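Local coordinates for protein sorbitol dehydrogenase (PDB 5ITG) that probably oxidises D-sorbitol to L-sorbose with NADP as electron acceptor, as a Rossmann-fold member of the mannitol dehydrogenase family, at residues K25-F31 with D54-V60; D154-P158 with Y205-R209; M297-H302 with V357-F361; A407-E411 with L470-R475. All blocks are in the same frame, centred on the assembly; numbering follows the deposited sequence.

Contact 1 of 4, residues K25-F31 with D54-V60; sequences KPGIVHF and DWAIVGV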
loop_
_atom_site.group_PDB
_atom_site.type_symbol
_atom_site.label_atom_id
_atom_site.label_comp_id
_atom_site.label_asym_id
_atom_site.label_seq_id
_atom_site.Cartn_x
_atom_site.Cartn_y
_atom_site.Cartn_z
ATOM N N LYS A 25 -18.196 -20.561 -4.897
ATOM C CA LYS A 25 -18.783 -19.845 -6.026
ATOM C C LYS A 25 -18.388 -18.364 -5.987
ATOM O O LYS A 25 -18.237 -17.783 -4.912
ATOM C CB LYS A 25 -20.308 -19.978 -5.988
ATOM C CG LYS A 25 -20.805 -21.414 -6.150
ATOM C CD LYS A 25 -22.312 -21.509 -5.968
ATOM C CE LYS A 25 -22.834 -22.900 -6.337
ATOM N NZ LYS A 25 -22.259 -23.988 -5.493
ATOM N N PRO A 26 -18.235 -17.735 -7.164
ATOM C CA PRO A 26 -17.854 -16.321 -7.313
ATOM C C PRO A 26 -18.770 -15.300 -6.626
ATOM O O PRO A 26 -19.994 -15.343 -6.772
ATOM C CB PRO A 26 -17.828 -16.126 -8.829
ATOM C CG PRO A 26 -17.494 -17.498 -9.346
ATOM C CD PRO A 26 -18.369 -18.375 -8.485
ATOM N N GLY A 27 -18.159 -14.378 -5.884
ATOM C CA GLY A 27 -18.910 -13.339 -5.201
ATOM C C GLY A 27 -18.229 -11.990 -5.360
ATOM O O GLY A 27 -18.798 -10.941 -5.039
ATOM N N ILE A 28 -17.001 -12.026 -5.866
ATOM C CA ILE A 28 -16.194 -10.824 -6.061
ATOM C C ILE A 28 -15.512 -10.828 -7.426
ATOM O O ILE A 28 -15.022 -11.866 -7.882
ATOM C CB ILE A 28 -15.051 -10.744 -5.005
ATOM C CG1 ILE A 28 -15.627 -10.823 -3.594
ATOM C CG2 ILE A 28 -14.248 -9.453 -5.190
ATOM C CD1 ILE A 28 -14.571 -11.103 -2.537
ATOM N N VAL A 29 -15.493 -9.672 -8.075
ATOM C CA VAL A 29 -14.787 -9.525 -9.342
ATOM C C VAL A 29 -13.663 -8.552 -9.012
ATOM O O VAL A 29 -13.912 -7.483 -8.450
ATOM C CB VAL A 29 -15.673 -8.922 -10.445
ATOM C CG1 VAL A 29 -14.800 -8.437 -11.605
ATOM C CG2 VAL A 29 -16.654 -9.966 -10.942
ATOM N N HIS A 30 -12.430 -8.924 -9.341
ATOM C CA HIS A 30 -11.282 -8.066 -9.050
ATOM C C HIS A 30 -10.553 -7.580 -10.292
ATOM O O HIS A 30 -10.160 -8.379 -11.139
ATOM C CB HIS A 30 -10.271 -8.805 -8.172
ATOM C CG HIS A 30 -9.092 -7.971 -7.788
ATOM N ND1 HIS A 30 -9.139 -7.043 -6.770
ATOM C CD2 HIS A 30 -7.851 -7.882 -8.321
ATOM C CE1 HIS A 30 -7.978 -6.416 -6.695
ATOM N NE2 HIS A 30 -7.180 -6.906 -7.626
ATOM N N PHE A 31 -10.354 -6.268 -10.375
ATOM C CA PHE A 31 -9.644 -5.652 -11.492
ATOM C C PHE A 31 -8.184 -5.411 -11.108
ATOM O O PHE A 31 -7.902 -4.768 -10.102
ATOM C CB PHE A 31 -10.296 -4.316 -11.861
ATOM C CG PHE A 31 -11.525 -4.452 -12.723
ATOM C CD1 PHE A 31 -11.406 -4.657 -14.094
ATOM C CD2 PHE A 31 -12.798 -4.376 -12.164
ATOM C CE1 PHE A 31 -12.538 -4.784 -14.904
ATOM C CE2 PHE A 31 -13.940 -4.502 -12.966
ATOM C CZ PHE A 31 -13.807 -4.707 -14.341
ATOM N N ASP A 54 -19.465 -18.629 -0.988
ATOM C CA ASP A 54 -19.944 -17.855 -2.131
ATOM C C ASP A 54 -19.164 -16.574 -2.386
ATOM O O ASP A 54 -19.687 -15.622 -2.964
ATOM C CB ASP A 54 -21.432 -17.535 -1.966
ATOM C CG ASP A 54 -22.310 -18.765 -2.114
ATOM O OD1 ASP A 54 -22.187 -19.460 -3.144
ATOM O OD2 ASP A 54 -23.123 -19.036 -1.208
ATOM N N TRP A 55 -17.901 -16.560 -1.980
ATOM C CA TRP A 55 -17.082 -15.376 -2.174
ATOM C C TRP A 55 -15.816 -15.612 -2.977
ATOM O O TRP A 55 -14.793 -14.959 -2.744
ATOM C CB TRP A 55 -16.743 -14.759 -0.819
ATOM C CG TRP A 55 -17.964 -14.247 -0.109
ATOM C CD1 TRP A 55 -18.608 -14.828 0.947
ATOM C CD2 TRP A 55 -18.688 -13.052 -0.411
ATOM N NE1 TRP A 55 -19.686 -14.065 1.323
ATOM C CE2 TRP A 55 -19.759 -12.968 0.505
ATOM C CE3 TRP A 55 -18.534 -12.040 -1.370
ATOM C CZ2 TRP A 55 -20.674 -11.909 0.493
ATOM C CZ3 TRP A 55 -19.441 -10.986 -1.379
ATOM C CH2 TRP A 55 -20.499 -10.929 -0.453
ATOM N N ALA A 56 -15.879 -16.545 -3.924
ATOM C CA ALA A 56 -14.731 -16.827 -4.775
ATOM C C ALA A 56 -14.463 -15.554 -5.554
ATOM O O ALA A 56 -15.344 -14.703 -5.671
ATOM C CB ALA A 56 -15.039 -17.973 -5.735
ATOM N N ILE A 57 -13.260 -15.426 -6.099
ATOM C CA ILE A 57 -12.903 -14.222 -6.843
ATOM C C ILE A 57 -12.674 -14.473 -8.331
ATOM O O ILE A 57 -11.994 -15.417 -8.707
ATOM C CB ILE A 57 -11.608 -13.581 -6.275
ATOM C CG1 ILE A 57 -11.778 -13.259 -4.786
ATOM C CG2 ILE A 57 -11.284 -12.309 -7.033
ATOM C CD1 ILE A 57 -10.466 -12.860 -4.099
ATOM N N VAL A 58 -13.246 -13.614 -9.168
ATOM C CA VAL A 58 -13.057 -13.702 -10.611
ATOM C C VAL A 58 -12.123 -12.542 -10.943
ATOM O O VAL A 58 -12.500 -11.385 -10.787
ATOM C CB VAL A 58 -14.377 -13.500 -11.388
ATOM C CG1 VAL A 58 -14.104 -13.545 -12.881
ATOM C CG2 VAL A 58 -15.388 -14.568 -10.999
ATOM N N GLY A 59 -10.909 -12.848 -11.386
ATOM C CA GLY A 59 -9.962 -11.792 -11.700
ATOM C C GLY A 59 -10.044 -11.278 -13.123
ATOM O O GLY A 59 -10.304 -12.043 -14.055
ATOM N N VAL A 60 -9.816 -9.980 -13.299
ATOM C CA VAL A 60 -9.865 -9.373 -14.621
ATOM C C VAL A 60 -8.662 -8.479 -14.898
ATOM O O VAL A 60 -8.339 -7.588 -14.110
ATOM C CB VAL A 60 -11.143 -8.517 -14.805
ATOM C CG1 VAL A 60 -11.185 -7.942 -16.215
ATOM C CG2 VAL A 60 -12.375 -9.354 -14.537
#
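Backbone hydrogen bonds join Pro26-Phe31 to Ala56-Val60 as parallel strands, their short axes 24° apart. Ala56 N donates to Lys25 O (2.8 Å). Ala56 O then takes two donors, Gly27 N at 2.8 Å and Ile28 N at 3.2 Å; this doubled grip marks a beta bulge where the register slips by one residue. Beyond it the pattern is regular: Val58 N to Ile28 O, His30 N to Val58 O, and Val60 N to His30 O (2.7 Å).

Apolar contacts line both faces. On the one carrying Val29, Phe31, Val58 and Val60, a chi1 of -178° sets Val60 CG1 trans to N, alongside the Phe31 ring and 3.7 Å from CE1, while its CG2 goes to Val29 CG1. Val58 CG2 reaches Pro26 CB at 3.6 Å. Helix 111-119 covers part of this face. On the other, Ile28 and Ile57 run side by side, and Ile57 CG2 meets His30 CB at 3.8 Å. Ile28 CG1 approaches the edge of the Trp55 ring, near its plane, at 3.9 Å from CE3.

The polar end of His30 turns to other partners: ND1 bonds Ser127 OG, NE2 bonds Thr129 OG1, and the ring stacks on Phe37. Strand 26-31 is also paired in parallel with 125-128, so it sits inside the sheet, an arrangement characteristic of the Rossmann fold of this dehydrogenase family.

Contact 2 of 4, residues D154-P158 with Y205-R209; sequences DLKNP and YAKAR
Tyr205 places its ring against Asp154 and Leu155 with CG opposite the backbone N (chi1 176°), while Leu155 adopts an unusual chi1 of -114° that carries its branches to the other helix. Leu155 CD1 settles over one face of the Tyr205 ring, nearer the CE2-CZ edge than the centre, in a CH-pi contact 3.8 Å from the centroid and 28° off the ring normal. The two side chains run antiparallel alongside each other, and the second leucine branch, CD2, reaches Ala208 CB at 3.9 Å. Asp154 CB meets the same ring at its edge, 3.4 Å from Tyr205 OH.

The hydroxyl of Tyr205 is also tied across the contact by a water: Tyr205 OH donates to it at 2.8 Å, and the water donates in turn to Pro158 O at 2.9 Å. Pro158 follows the end of helix 149-156, and Arg209 crosses its ring at about a right angle. Pro158 CB and CG lie against Arg209 NE, although the 3.1 Å from CB to NE is doubtful.

The carboxylate of Asp154 is held by Thr163 OG1 and Ser162 N, and helix 164-177 adds Phe165 and Val169 against Tyr205. The arrangement is helix-end packing within the Rossmann domain, where an aromatic side chain, a leucine methyl and a bridging water join the C-terminal parts of helices 149-156 and 194-209.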
loop_
_atom_site.group_PDB
_atom_site.type_symbol
_atom_site.label_atom_id
_atom_site.label_comp_id
_atom_site.label_asym_id
_atom_site.label_seq_id
_atom_site.Cartn_x
_atom_site.Cartn_y
_atom_site.Cartn_z
ATOM N N ASP A 154 -14.814 5.126 -24.349
ATOM C CA ASP A 154 -15.824 4.393 -23.596
ATOM C C ASP A 154 -17.127 5.175 -23.606
ATOM O O ASP A 154 -18.212 4.597 -23.721
ATOM C CB ASP A 154 -15.361 4.178 -22.152
ATOM C CG ASP A 154 -14.476 2.962 -22.004
ATOM O OD1 ASP A 154 -13.869 2.549 -23.017
ATOM O OD2 ASP A 154 -14.380 2.426 -20.879
ATOM N N LEU A 155 -17.010 6.492 -23.481
ATOM C CA LEU A 155 -18.176 7.362 -23.477
ATOM C C LEU A 155 -18.895 7.301 -24.832
ATOM O O LEU A 155 -20.109 7.487 -24.905
ATOM C CB LEU A 155 -17.740 8.798 -23.147
ATOM C CG LEU A 155 -18.223 9.436 -21.833
ATOM C CD1 LEU A 155 -18.282 8.420 -20.714
ATOM C CD2 LEU A 155 -17.293 10.582 -21.456
ATOM N N LYS A 156 -18.148 7.017 -25.898
ATOM C CA LYS A 156 -18.735 6.918 -27.233
ATOM C C LYS A 156 -19.492 5.598 -27.376
ATOM O O LYS A 156 -20.609 5.573 -27.892
ATOM C CB LYS A 156 -17.649 7.022 -28.306
ATOM C CG LYS A 156 -18.183 7.082 -29.736
ATOM C CD LYS A 156 -17.081 7.466 -30.722
ATOM C CE LYS A 156 -17.609 7.559 -32.150
ATOM N NZ LYS A 156 -16.552 8.010 -33.101
ATOM N N ASN A 157 -18.884 4.504 -26.924
ATOM C CA ASN A 157 -19.527 3.194 -26.973
ATOM C C ASN A 157 -19.500 2.534 -25.593
ATOM O O ASN A 157 -18.813 1.533 -25.381
ATOM C CB ASN A 157 -18.842 2.282 -27.997
ATOM C CG ASN A 157 -19.105 2.715 -29.428
ATOM O OD1 ASN A 157 -18.427 3.596 -29.958
ATOM N ND2 ASN A 157 -20.110 2.106 -30.055
ATOM N N PRO A 158 -20.277 3.080 -24.641
ATOM C CA PRO A 158 -20.356 2.569 -23.267
ATOM C C PRO A 158 -20.804 1.118 -23.129
ATOM O O PRO A 158 -20.552 0.483 -22.100
ATOM C CB PRO A 158 -21.324 3.543 -22.593
ATOM C CG PRO A 158 -22.241 3.926 -23.721
ATOM C CD PRO A 158 -21.258 4.161 -24.849
ATOM N N TYR A 205 -17.180 9.429 -14.041
ATOM C CA TYR A 205 -17.492 8.827 -15.330
ATOM C C TYR A 205 -19.002 8.695 -15.472
ATOM O O TYR A 205 -19.569 8.999 -16.524
ATOM C CB TYR A 205 -16.837 7.449 -15.450
ATOM C CG TYR A 205 -17.176 6.707 -16.728
ATOM C CD1 TYR A 205 -18.375 6.008 -16.856
ATOM C CD2 TYR A 205 -16.300 6.710 -17.814
ATOM C CE1 TYR A 205 -18.696 5.326 -18.034
ATOM C CE2 TYR A 205 -16.609 6.033 -19.001
ATOM C CZ TYR A 205 -17.807 5.344 -19.101
ATOM O OH TYR A 205 -18.122 4.670 -20.260
ATOM N N ALA A 206 -19.647 8.242 -14.402
ATOM C CA ALA A 206 -21.092 8.068 -14.393
ATOM C C ALA A 206 -21.818 9.370 -14.725
ATOM O O ALA A 206 -22.793 9.369 -15.480
ATOM C CB ALA A 206 -21.546 7.550 -13.025
ATOM N N LYS A 207 -21.346 10.475 -14.157
ATOM C CA LYS A 207 -21.967 11.773 -14.398
ATOM C C LYS A 207 -21.903 12.135 -15.878
ATOM O O LYS A 207 -22.881 12.609 -16.453
ATOM C CB LYS A 207 -21.274 12.862 -13.580
ATOM C CG LYS A 207 -21.922 14.223 -13.719
ATOM C CD LYS A 207 -21.139 15.291 -12.976
ATOM C CE LYS A 207 -21.862 16.622 -13.038
ATOM N NZ LYS A 207 -23.246 16.489 -12.491
ATOM N N ALA A 208 -20.748 11.909 -16.490
ATOM C CA ALA A 208 -20.577 12.211 -17.903
ATOM C C ALA A 208 -21.469 11.301 -18.734
ATOM O O ALA A 208 -22.016 11.720 -19.749
ATOM C CB ALA A 208 -19.119 12.029 -18.309
ATOM N N ARG A 209 -21.609 10.057 -18.291
ATOM C CA ARG A 209 -22.428 9.067 -18.986
ATOM C C ARG A 209 -23.909 9.445 -18.933
ATOM O O ARG A 209 -24.586 9.478 -19.965
ATOM C CB ARG A 209 -22.217 7.689 -18.352
ATOM C CG ARG A 209 -23.039 6.566 -18.955
ATOM C CD ARG A 209 -22.534 6.172 -20.332
ATOM N NE ARG A 209 -23.364 5.127 -20.921
ATOM C CZ ARG A 209 -24.624 5.299 -21.308
ATOM N NH1 ARG A 209 -25.209 6.482 -21.172
ATOM N NH2 ARG A 209 -25.302 4.287 -21.830
HETATM O O HOH W 1 -19.625 2.311 -20.100
#

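Contact 3 of 4, residues M297-H302 with V357-F361; sequences MLNAGH and VISRF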
loop_
_atom_site.group_PDB
_atom_site.type_symbol
_atom_site.label_atom_id
_atom_site.label_comp_id
_atom_site.label_asym_id
_atom_site.label_seq_id
_atom_site.Cartn_x
_atom_site.Cartn_y
_atom_site.Cartn_z
HETATM N N MSE A 297 3.574 6.473 12.624
HETATM C CA MSE A 297 4.435 5.513 13.314
HETATM C C MSE A 297 5.255 4.667 12.328
HETATM O O MSE A 297 6.473 4.629 12.435
HETATM C CB MSE A 297 3.611 4.609 14.234
HETATM C CG MSE A 297 3.080 5.336 15.470
HETATM SE SE MSE A 297 2.267 4.124 16.718
HETATM C CE MSE A 297 3.898 3.291 17.373
ATOM N N LEU A 298 4.603 4.010 11.365
ATOM C CA LEU A 298 5.341 3.180 10.409
ATOM C C LEU A 298 6.138 4.013 9.403
ATOM O O LEU A 298 7.359 3.868 9.299
ATOM C CB LEU A 298 4.399 2.235 9.647
ATOM C CG LEU A 298 5.092 1.324 8.616
ATOM C CD1 LEU A 298 5.873 0.250 9.330
ATOM C CD2 LEU A 298 4.066 0.689 7.693
ATOM N N ASN A 299 5.448 4.886 8.670
ATOM C CA ASN A 299 6.102 5.727 7.668
ATOM C C ASN A 299 7.077 6.717 8.308
ATOM O O ASN A 299 8.213 6.877 7.845
ATOM C CB ASN A 299 5.046 6.476 6.835
ATOM C CG ASN A 299 4.064 5.535 6.150
ATOM O OD1 ASN A 299 4.410 4.408 5.781
ATOM N ND2 ASN A 299 2.839 6.000 5.960
ATOM N N ALA A 300 6.628 7.385 9.368
ATOM C CA ALA A 300 7.462 8.338 10.087
ATOM C C ALA A 300 8.681 7.622 10.665
ATOM O O ALA A 300 9.790 8.163 10.659
ATOM C CB ALA A 300 6.661 8.988 11.230
ATOM N N GLY A 301 8.455 6.418 11.186
ATOM C CA GLY A 301 9.547 5.650 11.774
ATOM C C GLY A 301 10.547 5.205 10.725
ATOM O O GLY A 301 11.749 5.141 10.982
ATOM N N HIS A 302 10.046 4.891 9.536
ATOM C CA HIS A 302 10.904 4.450 8.448
ATOM C C HIS A 302 11.947 5.525 8.124
ATOM O O HIS A 302 13.130 5.219 8.001
ATOM C CB HIS A 302 10.057 4.129 7.210
ATOM C CG HIS A 302 10.397 2.816 6.573
ATOM N ND1 HIS A 302 9.538 2.159 5.720
ATOM C CD2 HIS A 302 11.494 2.028 6.684
ATOM C CE1 HIS A 302 10.088 1.021 5.336
ATOM N NE2 HIS A 302 11.276 0.917 5.907
ATOM N N VAL A 357 6.342 -2.484 14.004
ATOM C CA VAL A 357 7.137 -1.656 13.103
ATOM C C VAL A 357 8.592 -2.092 13.194
ATOM O O VAL A 357 9.239 -2.340 12.178
ATOM C CB VAL A 357 6.996 -0.153 13.458
ATOM C CG1 VAL A 357 8.136 0.655 12.833
ATOM C CG2 VAL A 357 5.637 0.360 12.943
ATOM N N ILE A 358 9.088 -2.218 14.419
ATOM C CA ILE A 358 10.469 -2.630 14.654
ATOM C C ILE A 358 10.751 -4.017 14.065
ATOM O O ILE A 358 11.731 -4.211 13.349
ATOM C CB ILE A 358 10.776 -2.656 16.165
ATOM C CG1 ILE A 358 10.548 -1.266 16.766
ATOM C CG2 ILE A 358 12.204 -3.139 16.406
ATOM C CD1 ILE A 358 11.363 -0.187 16.118
ATOM N N SER A 359 9.882 -4.974 14.366
ATOM C CA SER A 359 10.040 -6.340 13.875
ATOM C C SER A 359 10.041 -6.423 12.351
ATOM O O SER A 359 10.849 -7.141 11.755
ATOM C CB SER A 359 8.923 -7.225 14.435
ATOM O OG SER A 359 9.009 -8.538 13.896
ATOM N N ARG A 360 9.134 -5.687 11.719
ATOM C CA ARG A 360 9.036 -5.693 10.271
ATOM C C ARG A 360 10.290 -5.152 9.614
ATOM O O ARG A 360 10.765 -5.717 8.623
ATOM C CB ARG A 360 7.813 -4.892 9.827
ATOM C CG ARG A 360 6.506 -5.552 10.238
ATOM C CD ARG A 360 5.307 -4.702 9.869
ATOM N NE ARG A 360 5.123 -4.588 8.422
ATOM C CZ ARG A 360 4.345 -3.670 7.851
ATOM N NH1 ARG A 360 3.691 -2.793 8.605
ATOM N NH2 ARG A 360 4.214 -3.630 6.528
ATOM N N PHE A 361 10.831 -4.067 10.163
ATOM C CA PHE A 361 12.042 -3.466 9.616
ATOM C C PHE A 361 13.218 -4.446 9.726
ATOM O O PHE A 361 14.185 -4.343 8.976
ATOM C CB PHE A 361 12.393 -2.157 10.354
ATOM C CG PHE A 361 11.430 -1.011 10.095
ATOM C CD1 PHE A 361 10.459 -1.090 9.098
ATOM C CD2 PHE A 361 11.518 0.161 10.847
ATOM C CE1 PHE A 361 9.587 -0.012 8.851
ATOM C CE2 PHE A 361 10.653 1.246 10.612
ATOM C CZ PHE A 361 9.690 1.157 9.611
#
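Phe361 and Leu298 carry most of this crossing between helices 288-312 and 350-361, part of the all-helical C-terminal domain of the mannitol dehydrogenase family; the short axes approach to 10.7 Å at -53°. Phe361 lies between the helices, its ring in an offset stack with His302, centroids 4.2 Å apart and planes inclined by 16°. CE1 of Phe361 stands over the centre of the imidazole, whereas His302 CD2 sits off-centre toward the rim of the phenyl ring. The opposite phenyl face is covered by Val357 O, one turn earlier in the same helix, and Leu298 O comes to the ring edge in plane.

A chi1 near 180° swings the Leu298 isobutyl group to helix 350-361, where its methyls part. CD1 touches both Val357 CG2 at 3.6 Å and Phe361 CE1 at 3.8 Å. CD2 instead meets Arg360, whose guanidinium is held by salt bridges to Glu258 and Asp229.

Val357 supplies the third large surface. Its CG2 also packs on the backbone, 3.8 Å from Leu298 CA, while CG1 comes within 4.3 Å of Met297 O.

Contact 4 of 4, residues A407-E411 with L470-R475; sequences ASYLE and LRKIIR
Glu411 is clasped by Arg471 and Arg475 in a salt-bridge network that joins helices 400-412 and 461-477 in the helical C-terminal part of the protein. Glu411 OE2 takes three donors. Arg471 meets it side-on with two nitrogens, NE at 2.8 Å on the anti lone pair and NH2 at 3.0 Å on the same anti side but tilted out of the carboxylate plane. Arg475 NH2 reaches OE2 at 2.8 Å on the syn lone pair, and Arg475 NE bonds Glu411 OE1 at 3.2 Å, so this second arginine spans both oxygens. The carboxylate plane is inclined by 45° to the Arg471 guanidinium and by 36° to that of Arg475. Bends in the Glu411 chain at chi2 (-61°) and in both arginines at chi3 fold the three groups together. Two guanidinium groups on one buried carboxylate would be expected to keep it ionised.

Leu410 CB lies over one face of the Arg471 guanidinium, away from its centre, and the two side chains cross at about a right angle. Next to the charged cluster the packing is apolar. The aliphatic part of Glu411 passes Ile474 head to tail, CG to Ile474 CG2 at 3.7 Å. Around it, Leu311 of helix 288-312 touches Glu411, and Ser446 touches Leu410. At the closest backbone approach, between Ala407 and Arg471, the small Ala407 CB rests 3.7 Å from Arg471 CG and 3.8 Å from Leu470 CB.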
loop_
_atom_site.group_PDB
_atom_site.type_symbol
_atom_site.label_atom_id
_atom_site.label_comp_id
_atom_site.label_asym_id
_atom_site.label_seq_id
_atom_site.Cartn_x
_atom_site.Cartn_y
_atom_site.Cartn_z
ATOM N N ALA A 407 17.602 17.487 11.700
ATOM C CA ALA A 407 19.028 17.728 11.499
ATOM C C ALA A 407 19.667 16.605 10.688
ATOM O O ALA A 407 20.564 16.851 9.876
ATOM C CB ALA A 407 19.733 17.869 12.848
ATOM N N SER A 408 19.205 15.377 10.916
ATOM C CA SER A 408 19.714 14.207 10.208
ATOM C C SER A 408 19.318 14.271 8.740
ATOM O O SER A 408 20.123 13.976 7.853
ATOM C CB SER A 408 19.161 12.919 10.834
ATOM O OG SER A 408 19.779 12.659 12.080
ATOM N N TYR A 409 18.070 14.647 8.490
ATOM C CA TYR A 409 17.576 14.784 7.132
ATOM C C TYR A 409 18.424 15.829 6.395
ATOM O O TYR A 409 18.901 15.584 5.282
ATOM C CB TYR A 409 16.103 15.221 7.143
ATOM C CG TYR A 409 15.563 15.585 5.774
ATOM C CD1 TYR A 409 15.433 14.626 4.772
ATOM C CD2 TYR A 409 15.208 16.900 5.477
ATOM C CE1 TYR A 409 14.963 14.971 3.495
ATOM C CE2 TYR A 409 14.736 17.253 4.211
ATOM C CZ TYR A 409 14.618 16.287 3.226
ATOM O OH TYR A 409 14.165 16.640 1.968
ATOM N N LEU A 410 18.614 16.986 7.021
ATOM C CA LEU A 410 19.392 18.063 6.411
ATOM C C LEU A 410 20.846 17.680 6.148
ATOM O O LEU A 410 21.410 18.043 5.115
ATOM C CB LEU A 410 19.325 19.323 7.280
ATOM C CG LEU A 410 17.921 19.938 7.293
ATOM C CD1 LEU A 410 17.891 21.186 8.167
ATOM C CD2 LEU A 410 17.511 20.263 5.857
ATOM N N GLU A 411 21.455 16.953 7.075
ATOM C CA GLU A 411 22.832 16.525 6.881
ATOM C C GLU A 411 22.905 15.419 5.822
ATOM O O GLU A 411 23.851 15.365 5.036
ATOM C CB GLU A 411 23.433 16.062 8.209
ATOM C CG GLU A 411 23.735 17.222 9.155
ATOM C CD GLU A 411 24.747 18.200 8.563
ATOM O OE1 GLU A 411 25.869 17.760 8.236
ATOM O OE2 GLU A 411 24.425 19.405 8.429
ATOM N N LEU A 470 22.349 20.579 16.620
ATOM C CA LEU A 470 22.552 19.168 16.292
ATOM C C LEU A 470 23.257 18.951 14.957
ATOM O O LEU A 470 24.068 18.031 14.827
ATOM C CB LEU A 470 21.208 18.418 16.308
ATOM C CG LEU A 470 20.501 18.444 17.670
ATOM C CD1 LEU A 470 19.163 17.730 17.591
ATOM C CD2 LEU A 470 21.394 17.795 18.722
ATOM N N ARG A 471 22.952 19.787 13.965
ATOM C CA ARG A 471 23.600 19.668 12.662
ATOM C C ARG A 471 25.093 19.881 12.876
ATOM O O ARG A 471 25.922 19.206 12.268
ATOM C CB ARG A 471 23.090 20.723 11.674
ATOM C CG ARG A 471 21.680 20.493 11.137
ATOM C CD ARG A 471 21.392 21.429 9.962
ATOM N NE ARG A 471 22.255 21.136 8.823
ATOM C CZ ARG A 471 22.275 21.821 7.681
ATOM N NH1 ARG A 471 21.474 22.865 7.507
ATOM N NH2 ARG A 471 23.098 21.454 6.706
ATOM N N LYS A 472 25.422 20.830 13.743
ATOM C CA LYS A 472 26.817 21.136 14.038
ATOM C C LYS A 472 27.518 19.931 14.649
ATOM O O LYS A 472 28.633 19.588 14.257
ATOM C CB LYS A 472 26.900 22.342 14.978
ATOM C CG LYS A 472 26.714 23.679 14.267
ATOM C CD LYS A 472 26.544 24.815 15.264
ATOM C CE LYS A 472 26.857 26.172 14.643
ATOM N NZ LYS A 472 26.013 26.495 13.460
ATOM N N ILE A 473 26.857 19.280 15.598
ATOM C CA ILE A 473 27.423 18.104 16.245
ATOM C C ILE A 473 27.573 16.963 15.238
ATOM O O ILE A 473 28.605 16.296 15.195
ATOM C CB ILE A 473 26.534 17.638 17.410
ATOM C CG1 ILE A 473 26.526 18.708 18.505
ATOM C CG2 ILE A 473 27.030 16.291 17.943
ATOM C CD1 ILE A 473 25.589 18.415 19.655
ATOM N N ILE A 474 26.540 16.753 14.425
ATOM C CA ILE A 474 26.560 15.699 13.417
ATOM C C ILE A 474 27.712 15.868 12.437
ATOM O O ILE A 474 28.366 14.897 12.064
ATOM C CB ILE A 474 25.258 15.673 12.575
ATOM C CG1 ILE A 474 24.081 15.200 13.430
ATOM C CG2 ILE A 474 25.444 14.765 11.368
ATOM C CD1 ILE A 474 22.765 15.175 12.688
ATOM N N ARG A 475 27.955 17.097 12.001
ATOM C CA ARG A 475 29.020 17.311 11.037
ATOM C C ARG A 475 30.416 17.147 11.628
ATOM O O ARG A 475 31.322 16.662 10.956
ATOM C CB ARG A 475 28.903 18.690 10.389
ATOM C CG ARG A 475 29.783 18.821 9.151
ATOM C CD ARG A 475 29.431 20.033 8.348
ATOM N NE ARG A 475 28.024 20.044 7.967
ATOM C CZ ARG A 475 27.468 21.023 7.265
ATOM N NH1 ARG A 475 28.208 22.050 6.870
ATOM N NH2 ARG A 475 26.175 20.994 6.983
#

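The four contacts follow one another along the chain, each closing before the next opens. Contacts 1 and 2 belong to the Rossmann domain, one within its mixed sheet, at a parallel pair of strands, and the other among its outer helices; their centres are about 25 Å apart. Contact 3 lies in the C-terminal domain, on the opposite side of the chain's centre from contact 1, about 33 Å between centres. Contact 4 is about 22 Å from contact 3 between centres, and helix 288-312, which carries 297-302, also packs against helix 400-412. Contacts 2 and 4 are farthest apart, about 54 Å between centres. The series runs from a sheet-based nucleotide-binding fold to a helical domain.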